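Local coordinates for protein Crov588 (Cafeteriavirus, PDB 6NYR) that is of unknown function but builds a circular solenoid from leucine-rich FNIP repeats, a form consistent with a scaffold for binding other molecules, at residues A[614-626]-A[637-649]. Numbering follows the deposited sequence.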
# COMPACT_ATOMS: atom_id res chain seq x y z
N PHE A 614 -11.25 -6.58 31.22
CA PHE A 614 -10.81 -5.96 32.47
C PHE A 614 -11.91 -5.07 33.04
O PHE A 614 -12.50 -4.26 32.32
CB PHE A 614 -9.54 -5.15 32.26
CG PHE A 614 -9.07 -4.43 33.50
CD1 PHE A 614 -8.24 -5.06 34.41
CD2 PHE A 614 -9.49 -3.14 33.77
CE1 PHE A 614 -7.82 -4.41 35.55
CE2 PHE A 614 -9.07 -2.48 34.91
CZ PHE A 614 -8.24 -3.12 35.80
N ASN A 615 -12.17 -5.21 34.34
CA ASN A 615 -13.26 -4.50 34.99
C ASN A 615 -13.07 -4.50 36.50
O ASN A 615 -13.94 -4.97 37.25
CB ASN A 615 -14.60 -5.14 34.60
CG ASN A 615 -15.81 -4.36 35.12
OD1 ASN A 615 -16.92 -4.88 35.16
ND2 ASN A 615 -15.58 -3.13 35.53
N GLN A 616 -11.93 -3.99 36.96
CA GLN A 616 -11.61 -3.89 38.37
C GLN A 616 -11.46 -2.42 38.75
O GLN A 616 -11.00 -1.60 37.94
CB GLN A 616 -10.31 -4.63 38.70
CG GLN A 616 -10.32 -6.10 38.32
CD GLN A 616 -11.31 -6.91 39.13
OE1 GLN A 616 -11.44 -6.71 40.34
NE2 GLN A 616 -12.01 -7.82 38.48
N LYS A 617 -11.86 -2.08 39.97
CA LYS A 617 -11.81 -0.70 40.42
C LYS A 617 -10.37 -0.18 40.42
O LYS A 617 -9.43 -0.93 40.70
CB LYS A 617 -12.42 -0.58 41.82
CG LYS A 617 -11.68 -1.38 42.89
CD LYS A 617 -12.15 -1.03 44.29
CE LYS A 617 -11.16 -1.51 45.34
NZ LYS A 617 -11.55 -1.10 46.73
N ILE A 618 -10.22 1.10 40.10
CA ILE A 618 -8.92 1.77 40.15
C ILE A 618 -8.94 2.75 41.31
O ILE A 618 -9.72 3.72 41.30
CB ILE A 618 -8.60 2.49 38.82
CG1 ILE A 618 -8.56 1.48 37.66
CG2 ILE A 618 -7.28 3.25 38.93
CD1 ILE A 618 -7.44 0.46 37.77
N THR A 619 -8.08 2.52 42.29
CA THR A 619 -7.98 3.37 43.47
C THR A 619 -6.74 4.26 43.37
O THR A 619 -5.99 4.23 42.39
CB THR A 619 -7.96 2.51 44.74
OG1 THR A 619 -6.73 1.78 44.80
CG2 THR A 619 -9.13 1.54 44.75
N GLU A 620 -6.53 5.06 44.40
CA GLU A 620 -5.47 6.06 44.38
C GLU A 620 -4.10 5.40 44.40
O GLU A 620 -3.91 4.29 44.91
CB GLU A 620 -5.59 7.00 45.58
CG GLU A 620 -6.89 7.78 45.63
CD GLU A 620 -6.84 8.92 46.64
OE1 GLU A 620 -5.73 9.29 47.08
OE2 GLU A 620 -7.92 9.44 46.99
N ASN A 621 -3.12 6.09 43.81
CA ASN A 621 -1.73 5.66 43.79
C ASN A 621 -1.55 4.30 43.14
O ASN A 621 -0.57 3.59 43.42
CB ASN A 621 -1.14 5.65 45.21
CG ASN A 621 -1.15 7.02 45.86
OD1 ASN A 621 -0.43 7.92 45.43
ND2 ASN A 621 -1.96 7.18 46.89
N VAL A 622 -2.48 3.92 42.28
CA VAL A 622 -2.38 2.70 41.50
C VAL A 622 -1.83 2.97 40.10
O VAL A 622 -0.96 2.25 39.62
CB VAL A 622 -3.77 2.01 41.43
CG1 VAL A 622 -3.75 0.86 40.44
CG2 VAL A 622 -4.19 1.53 42.81
N LEU A 623 -2.32 4.01 39.45
CA LEU A 623 -1.89 4.33 38.09
C LEU A 623 -0.52 5.01 38.11
O LEU A 623 -0.22 5.78 39.03
CB LEU A 623 -2.91 5.24 37.42
CG LEU A 623 -4.26 4.58 37.09
CD1 LEU A 623 -5.17 5.56 36.36
CD2 LEU A 623 -4.08 3.32 36.27
N PRO A 624 0.32 4.73 37.12
CA PRO A 624 1.68 5.31 37.12
C PRO A 624 1.67 6.83 37.08
O PRO A 624 0.84 7.45 36.40
CB PRO A 624 2.33 4.71 35.86
CG PRO A 624 1.57 3.43 35.62
CD PRO A 624 0.14 3.74 36.04
N CYS A 625 2.64 7.43 37.79
CA CYS A 625 2.74 8.88 37.88
C CYS A 625 3.21 9.55 36.60
O CYS A 625 3.13 10.78 36.51
CB CYS A 625 3.71 9.26 39.00
SG CYS A 625 3.26 8.65 40.64
N SER A 626 3.73 8.80 35.63
CA SER A 626 4.13 9.37 34.36
C SER A 626 3.13 9.11 33.25
O SER A 626 3.36 9.52 32.11
CB SER A 626 5.50 8.83 33.92
OG SER A 626 6.55 9.47 34.61
N ASN A 637 -16.25 -1.05 33.48
CA ASN A 637 -17.48 -0.44 33.97
C ASN A 637 -17.30 -0.00 35.42
O ASN A 637 -17.99 -0.45 36.34
CB ASN A 637 -18.63 -1.43 33.83
CG ASN A 637 -19.98 -0.76 33.77
OD1 ASN A 637 -20.12 0.34 33.23
ND2 ASN A 637 -21.00 -1.42 34.32
N GLN A 638 -16.35 0.90 35.67
CA GLN A 638 -16.05 1.37 37.01
C GLN A 638 -15.98 2.90 37.02
O GLN A 638 -15.55 3.52 36.05
CB GLN A 638 -14.73 0.80 37.54
CG GLN A 638 -14.67 -0.73 37.62
CD GLN A 638 -15.69 -1.29 38.59
OE1 GLN A 638 -16.49 -2.16 38.23
NE2 GLN A 638 -15.67 -0.81 39.83
N GLU A 639 -16.40 3.48 38.14
CA GLU A 639 -16.33 4.93 38.30
C GLU A 639 -14.87 5.37 38.43
O GLU A 639 -14.13 4.86 39.27
CB GLU A 639 -17.11 5.36 39.55
CG GLU A 639 -18.61 5.08 39.51
CD GLU A 639 -19.29 5.36 40.85
OE1 GLU A 639 -18.57 5.52 41.86
OE2 GLU A 639 -20.54 5.42 40.89
N LEU A 640 -14.47 6.31 37.59
CA LEU A 640 -13.19 6.99 37.76
C LEU A 640 -13.42 8.31 38.49
O LEU A 640 -14.39 9.03 38.21
CB LEU A 640 -12.50 7.26 36.42
CG LEU A 640 -11.95 6.06 35.67
CD1 LEU A 640 -11.48 6.50 34.29
CD2 LEU A 640 -10.81 5.41 36.44
N THR A 641 -12.53 8.63 39.42
CA THR A 641 -12.54 9.90 40.12
C THR A 641 -11.30 10.69 39.71
O THR A 641 -10.31 10.13 39.23
CB THR A 641 -12.56 9.70 41.64
OG1 THR A 641 -11.35 9.05 42.06
CG2 THR A 641 -13.76 8.85 42.05
N GLU A 642 -11.37 12.01 39.90
CA GLU A 642 -10.27 12.86 39.46
C GLU A 642 -9.02 12.63 40.29
O GLU A 642 -7.90 12.79 39.79
CB GLU A 642 -10.71 14.33 39.51
CG GLU A 642 -11.85 14.64 38.54
CD GLU A 642 -11.76 16.01 37.89
OE1 GLU A 642 -10.66 16.60 37.89
OE2 GLU A 642 -12.79 16.49 37.39
N ASN A 643 -9.18 12.24 41.56
CA ASN A 643 -8.04 11.99 42.44
C ASN A 643 -7.35 10.66 42.17
O ASN A 643 -6.37 10.35 42.84
CB ASN A 643 -8.50 12.03 43.90
CG ASN A 643 -9.60 11.02 44.21
OD1 ASN A 643 -9.94 10.19 43.37
ND2 ASN A 643 -10.14 11.08 45.41
N VAL A 644 -7.84 9.89 41.20
CA VAL A 644 -7.30 8.57 40.88
C VAL A 644 -6.45 8.67 39.62
O VAL A 644 -5.54 7.87 39.40
CB VAL A 644 -8.44 7.55 40.71
CG1 VAL A 644 -8.03 6.43 39.78
CG2 VAL A 644 -8.87 7.00 42.07
N LEU A 645 -6.75 9.63 38.77
CA LEU A 645 -6.04 9.82 37.51
C LEU A 645 -4.80 10.67 37.73
O LEU A 645 -4.87 11.69 38.43
CB LEU A 645 -6.94 10.48 36.49
CG LEU A 645 -8.20 9.69 36.11
CD1 LEU A 645 -9.15 10.55 35.30
CD2 LEU A 645 -7.83 8.43 35.33
N PRO A 646 -3.64 10.28 37.19
CA PRO A 646 -2.44 11.11 37.35
C PRO A 646 -2.54 12.40 36.56
O PRO A 646 -3.19 12.48 35.51
CB PRO A 646 -1.31 10.21 36.83
CG PRO A 646 -1.99 9.26 35.89
CD PRO A 646 -3.35 9.01 36.49
N ASP A 647 -1.87 13.43 37.08
CA ASP A 647 -1.92 14.76 36.48
C ASP A 647 -1.28 14.79 35.10
O ASP A 647 -1.58 15.69 34.31
CB ASP A 647 -1.22 15.76 37.40
CG ASP A 647 -1.94 15.94 38.72
OD1 ASP A 647 -3.19 15.89 38.72
OD2 ASP A 647 -1.26 16.12 39.75
N THR A 648 -0.40 13.83 34.79
CA THR A 648 0.23 13.81 33.48
C THR A 648 -0.72 13.37 32.37
O THR A 648 -0.39 13.56 31.20
CB THR A 648 1.44 12.86 33.49
OG1 THR A 648 1.09 11.64 34.17
CG2 THR A 648 2.63 13.51 34.18
N LEU A 649 -1.89 12.82 32.71
CA LEU A 649 -2.72 12.18 31.70
C LEU A 649 -3.06 13.16 30.58
O LEU A 649 -3.45 14.31 30.82
CB LEU A 649 -4.00 11.63 32.31
CG LEU A 649 -4.84 10.81 31.33
CD1 LEU A 649 -4.09 9.53 30.94
CD2 LEU A 649 -6.22 10.47 31.88
O HOH W 1 -4.38 5.55 40.35
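Among the flat groups of this contact, the amides of Asn615 and Gln638 meet with their planes 53° apart, so they neither stack nor lie coplanar; Asn615 ND2 is 3.3 Å from Gln638 CG. The two loops are successive outer turns of the FNIP leucine-rich-repeat solenoid, following strands 607-609 and 629-631. Asn615 CG stands anti to the backbone N (chi1 -174°), which carries the amide to Asn637 and Gln638, while its OD1 is hydrogen-bonded to a glycerol, probably from the crystallisation liquor. Farther along, the side chains of Glu620 and Asn643 cross at about a right angle, the carboxylate and amide planes 51° apart, and the OE2-to-ND2 approach is too poorly angled for a hydrogen bond.

Apolar side chains make up much of the rest. Val644 sets CG1 against Ile618 CG2 at 3.4 Å and lays CG2 against the Thr619 backbone, at the start of the type II turn 619-622. Leu623 crosses the Pro646 ring, its CD1 3.9 Å from CD of the proline and 4.0 Å from Leu645 CD2; Leu623 also packs on Leu630 of the intervening strand. Thr648 OG1 lies near Cys625 O but is hydrogen-bonded to Leu627 O. A water joins the backbones of the two loops: it donates to Thr619 O and to Val644 O (2.8 Å), and accepts from Leu623 N at 2.7 Å.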